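PDB 6TO1: minor fimbrium subunit Mfa5 from Porphyromonas gingivalis ATCC 33277, which serves as an accessory subunit of the minor fimbriae, pili that mediate biofilm formation and adhesion to host cells and other oral bacteria. Local coordinates for residues V122-D127 and T224-H229; Y242-V247 and E304-Y309; E412-V417 and K451-T456; V614-S619 and Y638-L643. One frame throughout, in Å; residues are numbered along the deposited sequence.

Contact 1. Residues V122-D127 and T224-H229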
loop_
_atom_site.group_PDB
_atom_site.type_symbol
_atom_site.label_atom_id
_atom_site.label_comp_id
_atom_site.label_asym_id
_atom_site.label_seq_id
_atom_site.Cartn_x
_atom_site.Cartn_y
_atom_site.Cartn_z
ATOM N N VAL A 122 -3.782 -2.939 1.232
ATOM C CA VAL A 122 -4.018 -3.457 2.581
ATOM C C VAL A 122 -5.348 -2.925 3.074
ATOM O O VAL A 122 -5.550 -1.706 3.145
ATOM C CB VAL A 122 -2.918 -3.056 3.584
ATOM C CG1 VAL A 122 -3.402 -3.241 5.034
ATOM C CG2 VAL A 122 -1.661 -3.831 3.288
ATOM N N THR A 123 -6.230 -3.826 3.462
ATOM C CA THR A 123 -7.421 -3.482 4.237
ATOM C C THR A 123 -7.098 -3.686 5.716
ATOM O O THR A 123 -6.609 -4.748 6.114
ATOM C CB THR A 123 -8.602 -4.349 3.795
ATOM O OG1 THR A 123 -8.891 -4.078 2.411
ATOM C CG2 THR A 123 -9.824 -4.050 4.613
ATOM N N VAL A 124 -7.308 -2.656 6.513
ATOM C CA VAL A 124 -6.948 -2.709 7.931
ATOM C C VAL A 124 -7.997 -3.552 8.655
ATOM O O VAL A 124 -9.176 -3.209 8.582
ATOM C CB VAL A 124 -6.852 -1.294 8.513
ATOM C CG1 VAL A 124 -6.588 -1.349 10.020
ATOM C CG2 VAL A 124 -5.768 -0.484 7.804
ATOM N N PRO A 125 -7.639 -4.637 9.344
ATOM C CA PRO A 125 -8.676 -5.439 10.025
ATOM C C PRO A 125 -9.443 -4.635 11.069
ATOM O O PRO A 125 -8.877 -3.841 11.829
ATOM C CB PRO A 125 -7.891 -6.591 10.668
ATOM C CG PRO A 125 -6.679 -6.743 9.736
ATOM C CD PRO A 125 -6.321 -5.307 9.393
ATOM N N VAL A 126 -10.750 -4.834 11.079
ATOM C CA VAL A 126 -11.634 -4.068 11.949
ATOM C C VAL A 126 -12.708 -5.016 12.450
ATOM O O VAL A 126 -13.295 -5.773 11.666
ATOM C CB VAL A 126 -12.253 -2.858 11.227
ATOM C CG1 VAL A 126 -12.830 -3.273 9.854
ATOM C CG2 VAL A 126 -13.323 -2.177 12.087
ATOM N N ASP A 127 -12.928 -5.014 13.757
ATOM C CA ASP A 127 -13.980 -5.797 14.378
ATOM C C ASP A 127 -14.997 -4.837 14.977
ATOM O O ASP A 127 -14.623 -3.805 15.545
ATOM C CB ASP A 127 -13.433 -6.726 15.472
ATOM C CG ASP A 127 -12.829 -8.001 14.914
ATOM O OD1 ASP A 127 -13.198 -8.412 13.792
ATOM O OD2 ASP A 127 -11.978 -8.597 15.617
ATOM N N THR A 224 -8.216 -9.369 17.754
ATOM C CA THR A 224 -6.871 -8.910 17.438
ATOM C C THR A 224 -6.870 -7.935 16.261
ATOM O O THR A 224 -5.834 -7.741 15.623
ATOM C CB THR A 224 -5.955 -10.103 17.144
ATOM O OG1 THR A 224 -6.507 -10.865 16.069
ATOM C CG2 THR A 224 -5.845 -11.010 18.355
ATOM N N ALA A 225 -8.006 -7.308 15.975
ATOM C CA ALA A 225 -8.098 -6.309 14.918
ATOM C C ALA A 225 -7.328 -5.036 15.277
ATOM O O ALA A 225 -7.030 -4.747 16.433
ATOM C CB ALA A 225 -9.567 -5.960 14.636
ATOM N N VAL A 226 -6.978 -4.276 14.244
ATOM C CA VAL A 226 -6.393 -2.961 14.457
ATOM C C VAL A 226 -7.452 -1.986 14.949
ATOM O O VAL A 226 -7.234 -1.229 15.900
ATOM C CB VAL A 226 -5.729 -2.453 13.160
ATOM C CG1 VAL A 226 -5.298 -1.026 13.327
ATOM C CG2 VAL A 226 -4.559 -3.374 12.797
ATOM N N ASP A 227 -8.594 -1.955 14.279
ATOM C CA ASP A 227 -9.683 -1.067 14.655
ATOM C C ASP A 227 -10.765 -1.879 15.345
ATOM O O ASP A 227 -11.127 -2.960 14.873
ATOM C CB ASP A 227 -10.319 -0.390 13.457
ATOM C CG ASP A 227 -9.393 0.578 12.767
ATOM O OD1 ASP A 227 -8.425 1.025 13.400
ATOM O OD2 ASP A 227 -9.667 0.885 11.598
ATOM N N LYS A 228 -11.331 -1.319 16.410
ATOM C CA LYS A 228 -12.333 -2.011 17.216
ATOM C C LYS A 228 -13.435 -1.020 17.544
ATOM O O LYS A 228 -13.174 0.017 18.181
ATOM C CB LYS A 228 -11.704 -2.589 18.491
ATOM C CG LYS A 228 -10.668 -3.663 18.254
ATOM C CD LYS A 228 -9.968 -4.092 19.538
ATOM C CE LYS A 228 -8.742 -4.957 19.246
ATOM N NZ LYS A 228 -7.905 -5.146 20.463
ATOM N N HIS A 229 -14.652 -1.321 17.086
ATOM C CA HIS A 229 -15.799 -0.439 17.236
ATOM C C HIS A 229 -16.939 -1.124 17.979
ATOM O O HIS A 229 -17.228 -2.296 17.742
ATOM C CB HIS A 229 -16.368 0.011 15.877
ATOM C CG HIS A 229 -15.395 0.728 15.002
ATOM N ND1 HIS A 229 -15.357 2.104 14.907
ATOM C CD2 HIS A 229 -14.431 0.267 14.175
ATOM C CE1 HIS A 229 -14.428 2.459 14.034
ATOM N NE2 HIS A 229 -13.841 1.360 13.589
HETATM O O HOH W 1 -10.244 -0.547 9.213
HETATM O O HOH W 2 -9.764 -10.106 15.455
#
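Val126 pairs with Asp227, and Asp127 with Lys228, where two parallel strands of the von Willebrand factor type A domain's central sheet begin side by side. Pro125 has no N-H to give, but its O is used twice: it takes a nearly straight bond from Asp227 N (3.1 Å, 178°) and a weak, bent one from Val226 N. Asp127 N then gives to Asp227 O, and Asp127 O receives His229 N.

The side chain of Val126 can be followed outward. Its CB lies 3.8 Å from Asp227 CB, on the face those two residues share; its CG2, anti to the backbone N, lies 3.6 Å from Asp227 O and reaches the edge of the His229 imidazole, 3.4 Å from CD2. Beta-branched valine suits an extended strand, and its apolar CG2 fits against the ring edge; His229 ND1 is bonded to His359. On the face that carries Asp127 and Lys228, the Asp127 carboxylate, engaged by Arg171 and Ser223, lies against the CB of Ala225, from the loop before the strand. Val124 CG1 presses on Val226 CB at 3.4 Å, tighter than ordinary carbon contact. A water spans the gap ahead of the paired residues: it donates to Asp127 OD2 (2.7 Å) and accepts from Thr224 N.

Contact 2. Residues Y242-V247 and E304-Y309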
loop_
_atom_site.group_PDB
_atom_site.type_symbol
_atom_site.label_atom_id
_atom_site.label_comp_id
_atom_site.label_asym_id
_atom_site.label_seq_id
_atom_site.Cartn_x
_atom_site.Cartn_y
_atom_site.Cartn_z
ATOM N N TYR A 242 -25.650 -2.890 36.963
ATOM C CA TYR A 242 -25.074 -3.886 37.842
ATOM C C TYR A 242 -24.859 -3.326 39.246
ATOM O O TYR A 242 -24.624 -2.121 39.424
ATOM C CB TYR A 242 -23.723 -4.383 37.302
ATOM C CG TYR A 242 -23.848 -5.211 36.047
ATOM C CD1 TYR A 242 -24.736 -6.286 35.997
ATOM C CD2 TYR A 242 -23.093 -4.914 34.916
ATOM C CE1 TYR A 242 -24.868 -7.039 34.864
ATOM C CE2 TYR A 242 -23.215 -5.667 33.760
ATOM C CZ TYR A 242 -24.119 -6.723 33.743
ATOM O OH TYR A 242 -24.258 -7.479 32.616
ATOM N N PRO A 243 -24.841 -4.210 40.241
ATOM C CA PRO A 243 -24.583 -3.773 41.614
ATOM C C PRO A 243 -23.200 -3.175 41.782
ATOM O O PRO A 243 -22.242 -3.547 41.097
ATOM C CB PRO A 243 -24.703 -5.066 42.434
ATOM C CG PRO A 243 -25.459 -6.019 41.574
ATOM C CD PRO A 243 -25.127 -5.655 40.155
ATOM N N VAL A 244 -23.106 -2.268 42.734
ATOM C CA VAL A 244 -21.858 -1.627 43.117
ATOM C C VAL A 244 -21.345 -2.303 44.390
ATOM O O VAL A 244 -22.053 -2.358 45.399
ATOM C CB VAL A 244 -22.065 -0.124 43.344
ATOM C CG1 VAL A 244 -20.803 0.512 43.921
ATOM C CG2 VAL A 244 -22.489 0.598 42.059
ATOM N N LYS A 245 -20.101 -2.758 44.357
ATOM C CA LYS A 245 -19.487 -3.444 45.486
ATOM C C LYS A 245 -19.088 -2.462 46.566
ATOM O O LYS A 245 -18.618 -1.351 46.275
ATOM C CB LYS A 245 -18.242 -4.208 45.034
ATOM C CG LYS A 245 -18.500 -5.256 44.004
ATOM C CD LYS A 245 -17.175 -5.994 43.735
ATOM C CE LYS A 245 -17.392 -7.343 43.101
ATOM N NZ LYS A 245 -16.094 -8.087 42.940
ATOM N N ASN A 246 -19.312 -2.875 47.818
ATOM C CA ASN A 246 -18.981 -2.078 48.997
ATOM C C ASN A 246 -19.412 -0.633 48.817
ATOM O O ASN A 246 -18.631 0.306 48.977
ATOM C CB ASN A 246 -17.491 -2.156 49.307
ATOM C CG ASN A 246 -17.031 -3.567 49.547
ATOM O OD1 ASN A 246 -16.114 -4.058 48.888
ATOM N ND2 ASN A 246 -17.680 -4.238 50.484
ATOM N N VAL A 247 -20.693 -0.453 48.499
ATOM C CA VAL A 247 -21.162 0.862 48.090
ATOM C C VAL A 247 -21.115 1.819 49.274
ATOM O O VAL A 247 -21.410 1.450 50.426
ATOM C CB VAL A 247 -22.572 0.758 47.487
ATOM C CG1 VAL A 247 -23.576 0.241 48.544
ATOM C CG2 VAL A 247 -22.993 2.093 46.885
ATOM N N GLU A 304 -13.532 0.116 37.500
ATOM C CA GLU A 304 -14.139 -1.144 37.086
ATOM C C GLU A 304 -14.253 -2.141 38.236
ATOM O O GLU A 304 -15.189 -2.947 38.265
ATOM C CB GLU A 304 -13.314 -1.706 35.915
ATOM C CG GLU A 304 -13.906 -2.938 35.269
ATOM C CD GLU A 304 -13.084 -3.396 34.086
ATOM O OE1 GLU A 304 -12.004 -2.816 33.865
ATOM O OE2 GLU A 304 -13.532 -4.303 33.370
ATOM N N SER A 305 -13.336 -2.093 39.208
ATOM C CA SER A 305 -13.402 -3.000 40.345
ATOM C C SER A 305 -14.609 -2.745 41.244
ATOM O O SER A 305 -14.935 -3.596 42.090
ATOM C CB SER A 305 -12.102 -2.885 41.159
ATOM O OG SER A 305 -11.976 -1.581 41.701
ATOM N N LYS A 306 -15.306 -1.639 41.056
ATOM C CA LYS A 306 -16.481 -1.348 41.864
ATOM C C LYS A 306 -17.750 -2.063 41.395
ATOM O O LYS A 306 -18.740 -2.066 42.136
ATOM C CB LYS A 306 -16.699 0.166 41.892
ATOM C CG LYS A 306 -16.051 0.848 43.088
ATOM C CD LYS A 306 -17.059 0.839 44.248
ATOM C CE LYS A 306 -16.576 1.596 45.413
ATOM N NZ LYS A 306 -17.450 1.297 46.559
ATOM N N PHE A 307 -17.776 -2.651 40.199
ATOM C CA PHE A 307 -18.986 -3.308 39.735
ATOM C C PHE A 307 -18.914 -4.810 39.946
ATOM O O PHE A 307 -17.862 -5.435 39.762
ATOM C CB PHE A 307 -19.258 -3.012 38.260
ATOM C CG PHE A 307 -19.648 -1.597 37.997
ATOM C CD1 PHE A 307 -20.892 -1.125 38.355
ATOM C CD2 PHE A 307 -18.756 -0.721 37.395
ATOM C CE1 PHE A 307 -21.238 0.219 38.110
ATOM C CE2 PHE A 307 -19.089 0.573 37.146
ATOM C CZ PHE A 307 -20.349 1.049 37.498
ATOM N N ASP A 308 -20.040 -5.392 40.330
ATOM C CA ASP A 308 -20.150 -6.835 40.455
ATOM C C ASP A 308 -20.660 -7.379 39.127
ATOM O O ASP A 308 -21.833 -7.219 38.783
ATOM C CB ASP A 308 -21.061 -7.232 41.613
ATOM C CG ASP A 308 -21.122 -8.732 41.820
ATOM O OD1 ASP A 308 -20.504 -9.507 41.051
ATOM O OD2 ASP A 308 -21.827 -9.122 42.770
ATOM N N TYR A 309 -19.768 -8.034 38.390
ATOM C CA TYR A 309 -20.102 -8.622 37.106
ATOM C C TYR A 309 -20.278 -10.134 37.184
ATOM O O TYR A 309 -20.448 -10.784 36.149
ATOM C CB TYR A 309 -19.009 -8.330 36.094
ATOM C CG TYR A 309 -18.719 -6.882 35.751
ATOM C CD1 TYR A 309 -19.633 -6.108 35.037
ATOM C CD2 TYR A 309 -17.501 -6.318 36.079
ATOM C CE1 TYR A 309 -19.331 -4.789 34.674
ATOM C CE2 TYR A 309 -17.180 -5.010 35.715
ATOM C CZ TYR A 309 -18.100 -4.260 35.001
ATOM O OH TYR A 309 -17.782 -2.984 34.656
HETATM O O HOH W 3 -14.168 -6.327 41.717
HETATM O O HOH W 4 -17.284 -10.043 41.572
#
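Residues 242-247 and 304-309 form a loop-to-loop surface contact, joined by a single backbone bridge between Val244 and Phe307. Asp308 N gives a hydrogen bond to Pro243 O (3.0 Å), and Lys245 N gives one to Lys306 O (2.7 Å), so the two bonds flank the bridged pair, one before Val244 and one after it. Lys306 adds a third bond. Its chain bends at chi2 (-89°), which carries CD past Val244 CG1 and brings NZ to Lys245 O, 2.9 Å away and nearly along the C=O axis; Asp251 takes the same ammonium in a salt bridge. A lysine suits this place because its methylenes pack on valine while its tip serves both a carbonyl and a carboxylate.

Within the von Willebrand factor type A domain, the two loops follow strands 227-234 and 296-298, and helices 209-220 and 340-353 lie against their aromatic side chains. The rings of Tyr242 and Tyr309 meet obliquely, planes at 78°, with Tyr242 CD2 3.7 Å from Tyr309 CD1. Their hydroxyls bond elsewhere, to Leu312 O and Glu347. Phe307, wholly apolar, has its ring edge near Pro243 O and its CE1 4.2 Å from Val244 CG2. On the outer side, Lys245 runs extended across the backbone of 305-308, and its NZ gives hydrogen bonds to two waters, one of which donates to Ser305 O.

Contact 3. Residues E412-V417 and K451-T456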
loop_
_atom_site.group_PDB
_atom_site.type_symbol
_atom_site.label_atom_id
_atom_site.label_comp_id
_atom_site.label_asym_id
_atom_site.label_seq_id
_atom_site.Cartn_x
_atom_site.Cartn_y
_atom_site.Cartn_z
ATOM N N GLU A 412 14.729 4.628 -3.086
ATOM C CA GLU A 412 15.896 4.920 -3.901
ATOM C C GLU A 412 16.270 3.656 -4.660
ATOM O O GLU A 412 16.504 2.607 -4.054
ATOM C CB GLU A 412 17.070 5.402 -3.068
ATOM C CG GLU A 412 18.240 5.780 -3.982
ATOM C CD GLU A 412 19.368 6.417 -3.231
ATOM O OE1 GLU A 412 19.244 7.613 -2.907
ATOM O OE2 GLU A 412 20.361 5.712 -2.966
ATOM N N VAL A 413 16.266 3.760 -5.981
ATOM C CA VAL A 413 16.721 2.699 -6.863
ATOM C C VAL A 413 18.098 3.079 -7.378
ATOM O O VAL A 413 18.269 4.157 -7.950
ATOM C CB VAL A 413 15.752 2.502 -8.030
ATOM C CG1 VAL A 413 16.331 1.505 -9.052
ATOM C CG2 VAL A 413 14.386 2.029 -7.526
ATOM N N THR A 414 19.068 2.199 -7.176
ATOM C CA THR A 414 20.396 2.325 -7.763
ATOM C C THR A 414 20.486 1.284 -8.874
ATOM O O THR A 414 20.144 0.112 -8.665
ATOM C CB THR A 414 21.491 2.114 -6.721
ATOM O OG1 THR A 414 21.293 0.832 -6.107
ATOM C CG2 THR A 414 21.451 3.222 -5.675
ATOM N N ASP A 415 20.993 1.703 -10.042
ATOM C CA ASP A 415 21.000 0.878 -11.245
ATOM C C ASP A 415 22.320 1.148 -11.955
ATOM O O ASP A 415 22.528 2.250 -12.461
ATOM C CB ASP A 415 19.800 1.235 -12.116
ATOM C CG ASP A 415 19.790 0.531 -13.461
ATOM O OD1 ASP A 415 20.438 -0.511 -13.639
ATOM O OD2 ASP A 415 19.071 1.037 -14.345
ATOM N N PHE A 416 23.218 0.172 -11.912
ATOM C CA PHE A 416 24.540 0.261 -12.528
ATOM C C PHE A 416 24.431 -0.378 -13.905
ATOM O O PHE A 416 24.221 -1.590 -14.017
ATOM C CB PHE A 416 25.589 -0.448 -11.679
ATOM C CG PHE A 416 25.944 0.270 -10.389
ATOM C CD1 PHE A 416 26.922 1.245 -10.361
ATOM C CD2 PHE A 416 25.296 -0.058 -9.206
ATOM C CE1 PHE A 416 27.251 1.884 -9.174
ATOM C CE2 PHE A 416 25.616 0.581 -8.029
ATOM C CZ PHE A 416 26.602 1.532 -8.008
ATOM N N VAL A 417 24.574 0.428 -14.952
ATOM C CA VAL A 417 24.534 -0.105 -16.309
ATOM C C VAL A 417 25.790 -0.915 -16.591
ATOM O O VAL A 417 26.896 -0.557 -16.172
ATOM C CB VAL A 417 24.347 1.039 -17.325
ATOM C CG1 VAL A 417 24.320 0.497 -18.720
ATOM C CG2 VAL A 417 23.055 1.791 -17.004
ATOM N N LYS A 451 26.005 4.979 -13.246
ATOM C CA LYS A 451 25.066 4.650 -12.183
ATOM C C LYS A 451 23.872 5.585 -12.272
ATOM O O LYS A 451 24.028 6.806 -12.214
ATOM C CB LYS A 451 25.734 4.758 -10.814
ATOM C CG LYS A 451 24.815 4.377 -9.642
ATOM C CD LYS A 451 25.445 4.784 -8.326
ATOM C CE LYS A 451 24.616 4.334 -7.139
ATOM N NZ LYS A 451 25.249 4.829 -5.886
ATOM N N LEU A 452 22.681 5.013 -12.403
ATOM C CA LEU A 452 21.446 5.776 -12.305
ATOM C C LEU A 452 20.960 5.662 -10.863
ATOM O O LEU A 452 20.957 4.564 -10.294
ATOM C CB LEU A 452 20.385 5.256 -13.273
ATOM C CG LEU A 452 20.668 5.488 -14.758
ATOM C CD1 LEU A 452 19.823 4.520 -15.592
ATOM C CD2 LEU A 452 20.398 6.923 -15.140
ATOM N N THR A 453 20.629 6.799 -10.253
ATOM C CA THR A 453 20.019 6.822 -8.933
ATOM C C THR A 453 18.666 7.496 -9.056
ATOM O O THR A 453 18.571 8.683 -9.400
ATOM C CB THR A 453 20.909 7.531 -7.915
ATOM O OG1 THR A 453 22.193 6.891 -7.887
ATOM C CG2 THR A 453 20.302 7.440 -6.513
ATOM N N TRP A 454 17.624 6.730 -8.791
ATOM C CA TRP A 454 16.245 7.154 -8.950
ATOM C C TRP A 454 15.654 7.361 -7.558
ATOM O O TRP A 454 15.542 6.412 -6.786
ATOM C CB TRP A 454 15.459 6.097 -9.718
ATOM C CG TRP A 454 13.982 6.331 -9.828
ATOM C CD1 TRP A 454 13.304 7.515 -9.698
ATOM C CD2 TRP A 454 13.004 5.336 -10.124
ATOM N NE1 TRP A 454 11.957 7.306 -9.896
ATOM C CE2 TRP A 454 11.747 5.975 -10.144
ATOM C CE3 TRP A 454 13.071 3.956 -10.355
ATOM C CZ2 TRP A 454 10.564 5.282 -10.403
ATOM C CZ3 TRP A 454 11.907 3.270 -10.632
ATOM C CH2 TRP A 454 10.662 3.934 -10.641
ATOM N N THR A 455 15.292 8.598 -7.252
ATOM C CA THR A 455 14.618 8.944 -6.004
ATOM C C THR A 455 13.127 8.909 -6.292
ATOM O O THR A 455 12.616 9.726 -7.067
ATOM C CB THR A 455 15.065 10.324 -5.518
ATOM O OG1 THR A 455 16.460 10.271 -5.206
ATOM C CG2 THR A 455 14.282 10.730 -4.273
ATOM N N THR A 456 12.412 7.958 -5.681
ATOM C CA THR A 456 11.055 7.725 -6.146
ATOM C C THR A 456 10.049 8.704 -5.562
ATOM O O THR A 456 9.020 8.958 -6.192
ATOM C CB THR A 456 10.594 6.293 -5.805
ATOM O OG1 THR A 456 10.510 6.137 -4.381
ATOM C CG2 THR A 456 11.539 5.296 -6.370
HETATM O O HOH W 5 17.068 9.034 -2.871
#
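Strands 412-417 and 451-455 run antiparallel, their axes 4.6 Å apart at closest approach, with Val413-Trp454 and Asp415-Leu452 as hydrogen-bonded pairs. They are neighbours in one sheet of a two-sheet beta-sandwich, and the Trp454 N to Val413 O bond is short and nearly straight (2.8 Å, 174°).

On the face carrying Val413, Asp415, Leu452 and Trp454, the sheet packs against strands 110-119 and 463-473 of the second sheet. Val413 CG2 lies 3.7 Å from Trp454 CE3, the two side chains side by side, while Thr456 CG2 sits over the centre of one indole face. The broad indole suits this buried layer because NE1, its polar atom, is bonded to Asn440 O. Asp415, also buried, has its OD2 bonded to Tyr469.

The other face is more polar and more open to solvent. Lys451 CG is anti to the backbone N (chi1 -178°), and the extended chain passes along the Phe416 ring: CG stands over the face, toward its rim, in a CH-pi contact 3.8 Å from the centroid, and CE continues to Thr414 CG2. Long methylenes thus cover an aromatic side chain. Farther along, Glu412 CD rests on Thr453 CG2 at 3.6 Å, and a water donates a hydrogen bond to Glu412 OE1, 2.6 Å away, and bonds with Thr455 OG1.

Contact 4. Residues V614-S619 and Y638-L643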
loop_
_atom_site.group_PDB
_atom_site.type_symbol
_atom_site.label_atom_id
_atom_site.label_comp_id
_atom_site.label_asym_id
_atom_site.label_seq_id
_atom_site.Cartn_x
_atom_site.Cartn_y
_atom_site.Cartn_z
ATOM N N VAL A 614 48.997 -4.804 -51.637
ATOM C CA VAL A 614 49.905 -5.922 -51.435
ATOM C C VAL A 614 49.349 -6.805 -50.326
ATOM O O VAL A 614 48.594 -6.361 -49.462
ATOM C CB VAL A 614 51.336 -5.478 -51.070
ATOM C CG1 VAL A 614 52.039 -4.878 -52.274
ATOM C CG2 VAL A 614 51.340 -4.470 -49.914
ATOM N N GLU A 615 49.736 -8.072 -50.351
ATOM C CA GLU A 615 49.381 -9.032 -49.304
ATOM C C GLU A 615 50.660 -9.335 -48.532
ATOM O O GLU A 615 51.639 -9.822 -49.112
ATOM C CB GLU A 615 48.739 -10.281 -49.904
ATOM C CG GLU A 615 47.404 -9.975 -50.615
ATOM C CD GLU A 615 46.724 -11.191 -51.254
ATOM O OE1 GLU A 615 47.310 -12.281 -51.220
ATOM O OE2 GLU A 615 45.599 -11.050 -51.799
ATOM N N VAL A 616 50.688 -8.964 -47.258
ATOM C CA VAL A 616 51.893 -9.115 -46.446
ATOM C C VAL A 616 51.499 -9.814 -45.151
ATOM O O VAL A 616 50.304 -10.031 -44.903
ATOM C CB VAL A 616 52.569 -7.766 -46.161
ATOM C CG1 VAL A 616 52.946 -7.051 -47.459
ATOM C CG2 VAL A 616 51.645 -6.890 -45.297
ATOM N N PRO A 617 52.458 -10.200 -44.312
ATOM C CA PRO A 617 52.105 -10.890 -43.064
ATOM C C PRO A 617 51.156 -10.047 -42.231
ATOM O O PRO A 617 51.365 -8.840 -42.044
ATOM C CB PRO A 617 53.459 -11.088 -42.371
ATOM C CG PRO A 617 54.435 -11.127 -43.490
ATOM C CD PRO A 617 53.919 -10.124 -44.507
ATOM N N GLY A 618 50.091 -10.691 -41.763
ATOM C CA GLY A 618 49.097 -10.041 -40.950
ATOM C C GLY A 618 48.044 -9.271 -41.703
ATOM O O GLY A 618 47.021 -8.914 -41.106
ATOM N N SER A 619 48.236 -9.008 -42.990
ATOM C CA SER A 619 47.308 -8.140 -43.698
ATOM C C SER A 619 46.203 -8.962 -44.348
ATOM O O SER A 619 46.312 -10.186 -44.539
ATOM C CB SER A 619 48.048 -7.280 -44.736
ATOM O OG SER A 619 48.334 -8.008 -45.909
ATOM N N TYR A 638 42.499 -5.124 -42.570
ATOM C CA TYR A 638 43.639 -4.240 -42.792
ATOM C C TYR A 638 44.206 -4.556 -44.175
ATOM O O TYR A 638 44.895 -5.557 -44.356
ATOM C CB TYR A 638 44.685 -4.411 -41.714
ATOM C CG TYR A 638 44.190 -3.795 -40.425
ATOM C CD1 TYR A 638 44.351 -2.446 -40.193
ATOM C CD2 TYR A 638 43.513 -4.554 -39.482
ATOM C CE1 TYR A 638 43.891 -1.848 -39.038
ATOM C CE2 TYR A 638 43.053 -3.962 -38.308
ATOM C CZ TYR A 638 43.250 -2.597 -38.107
ATOM O OH TYR A 638 42.799 -1.942 -36.970
ATOM N N PHE A 639 43.899 -3.700 -45.136
ATOM C CA PHE A 639 44.449 -3.827 -46.481
ATOM C C PHE A 639 45.724 -3.001 -46.563
ATOM O O PHE A 639 45.705 -1.813 -46.278
ATOM C CB PHE A 639 43.380 -3.391 -47.476
ATOM C CG PHE A 639 42.162 -4.256 -47.454
ATOM C CD1 PHE A 639 42.239 -5.585 -47.803
ATOM C CD2 PHE A 639 40.917 -3.740 -47.052
ATOM C CE1 PHE A 639 41.116 -6.395 -47.795
ATOM C CE2 PHE A 639 39.792 -4.544 -47.053
ATOM C CZ PHE A 639 39.882 -5.870 -47.415
ATOM N N ALA A 640 46.827 -3.650 -46.952
ATOM C CA ALA A 640 48.151 -3.054 -47.011
ATOM C C ALA A 640 48.460 -2.557 -48.417
ATOM O O ALA A 640 48.073 -3.174 -49.413
ATOM C CB ALA A 640 49.214 -4.077 -46.600
ATOM N N TYR A 641 49.135 -1.426 -48.480
ATOM C CA TYR A 641 49.548 -0.800 -49.727
ATOM C C TYR A 641 50.987 -0.341 -49.588
ATOM O O TYR A 641 51.374 0.154 -48.523
ATOM C CB TYR A 641 48.668 0.420 -50.072
ATOM C CG TYR A 641 47.242 0.031 -50.275
ATOM C CD1 TYR A 641 46.677 -0.028 -51.541
ATOM C CD2 TYR A 641 46.443 -0.266 -49.186
ATOM C CE1 TYR A 641 45.374 -0.421 -51.715
ATOM C CE2 TYR A 641 45.162 -0.656 -49.346
ATOM C CZ TYR A 641 44.616 -0.737 -50.588
ATOM O OH TYR A 641 43.314 -1.152 -50.671
ATOM N N LYS A 642 51.761 -0.457 -50.669
ATOM C CA LYS A 642 53.079 0.147 -50.715
ATOM C C LYS A 642 53.189 1.154 -51.850
ATOM O O LYS A 642 52.462 1.112 -52.851
ATOM C CB LYS A 642 54.202 -0.905 -50.838
ATOM C CG LYS A 642 54.199 -1.704 -52.105
ATOM C CD LYS A 642 55.380 -2.718 -52.099
ATOM C CE LYS A 642 55.437 -3.500 -53.414
ATOM N NZ LYS A 642 56.599 -4.451 -53.462
ATOM N N LEU A 643 54.134 2.065 -51.665
ATOM C CA LEU A 643 54.385 3.123 -52.628
ATOM C C LEU A 643 54.796 2.549 -53.976
ATOM O O LEU A 643 55.642 1.642 -54.050
ATOM C CB LEU A 643 55.476 4.034 -52.059
ATOM C CG LEU A 643 55.904 5.239 -52.883
ATOM C CD1 LEU A 643 54.801 6.248 -52.954
ATOM C CD2 LEU A 643 57.190 5.866 -52.306
HETATM O O HOH W 6 46.563 -6.560 -47.622
#
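Ala640 meets three side chains of the 614-619 segment. Its CB lies 4.0 Å from Val614 CG2, 3.9 Å from Val616 CG2 and 3.9 Å from Ser619 CB, and alanine's lone methyl is short enough to take all of them at once. One direct backbone bond joins the segments, from Val614 N to Ala640 O (2.9 Å); it is straight at the hydrogen, but the donor is tilted 35° from the carbonyl plane. Val614 CG1 packs against CG and CE of the extended Lys642 chain (3.8 Å to Lys642 CE), which crosses it at about a right angle.

A water forms the next link, accepting from Ala640 N and donating to both Val614 O (2.7 Å) and Ser619 OG. It fills in where residues 615-618 swing away from the strand, before Ser619 returns to it. A type II turn from Val616 to Ser619 holds the serine, with Gly618 supplying the positive phi of 83° and Ser619 N bonding to Val616 O. Ser619 OG also accepts a nearly straight bond from Val616 N.

Farther out, backbone hydrogen bonds between Phe639 and His536 and Val538, and between Tyr641 and Val538, secure the strand's other edge, and the Tyr638 ring stacks on His536. Backbone pairing resumes at Thr620 with Tyr638. The chemistry implies that Val614 O and Ala640 N, which do not bond each other here, are satisfied through one water, itself anchored by Ser619 OG.

From the N terminus, the four contacts follow one another in series: each closes before the next opens, so none nest or cross. Contact 1 closes a loop of 96 residues, bringing strand 126-133 beside strand 227-234. Contact 2 joins loops beyond that sheet, spanning 56 residues; its centre lies about 31 Å from that of contact 1 in the same domain. After the von Willebrand factor type A domain the chain enters strand 408-417, whose sheet packs on strand 110-119 from before that domain; contact 3 ties it to strand 451-455 across 33 residues. Contact 4, with the shortest loop, joins the turn after strand 610-614 to strand 634-643. Centres of contacts 2 and 4 stand about 112 Å apart, reflecting the elongated molecule.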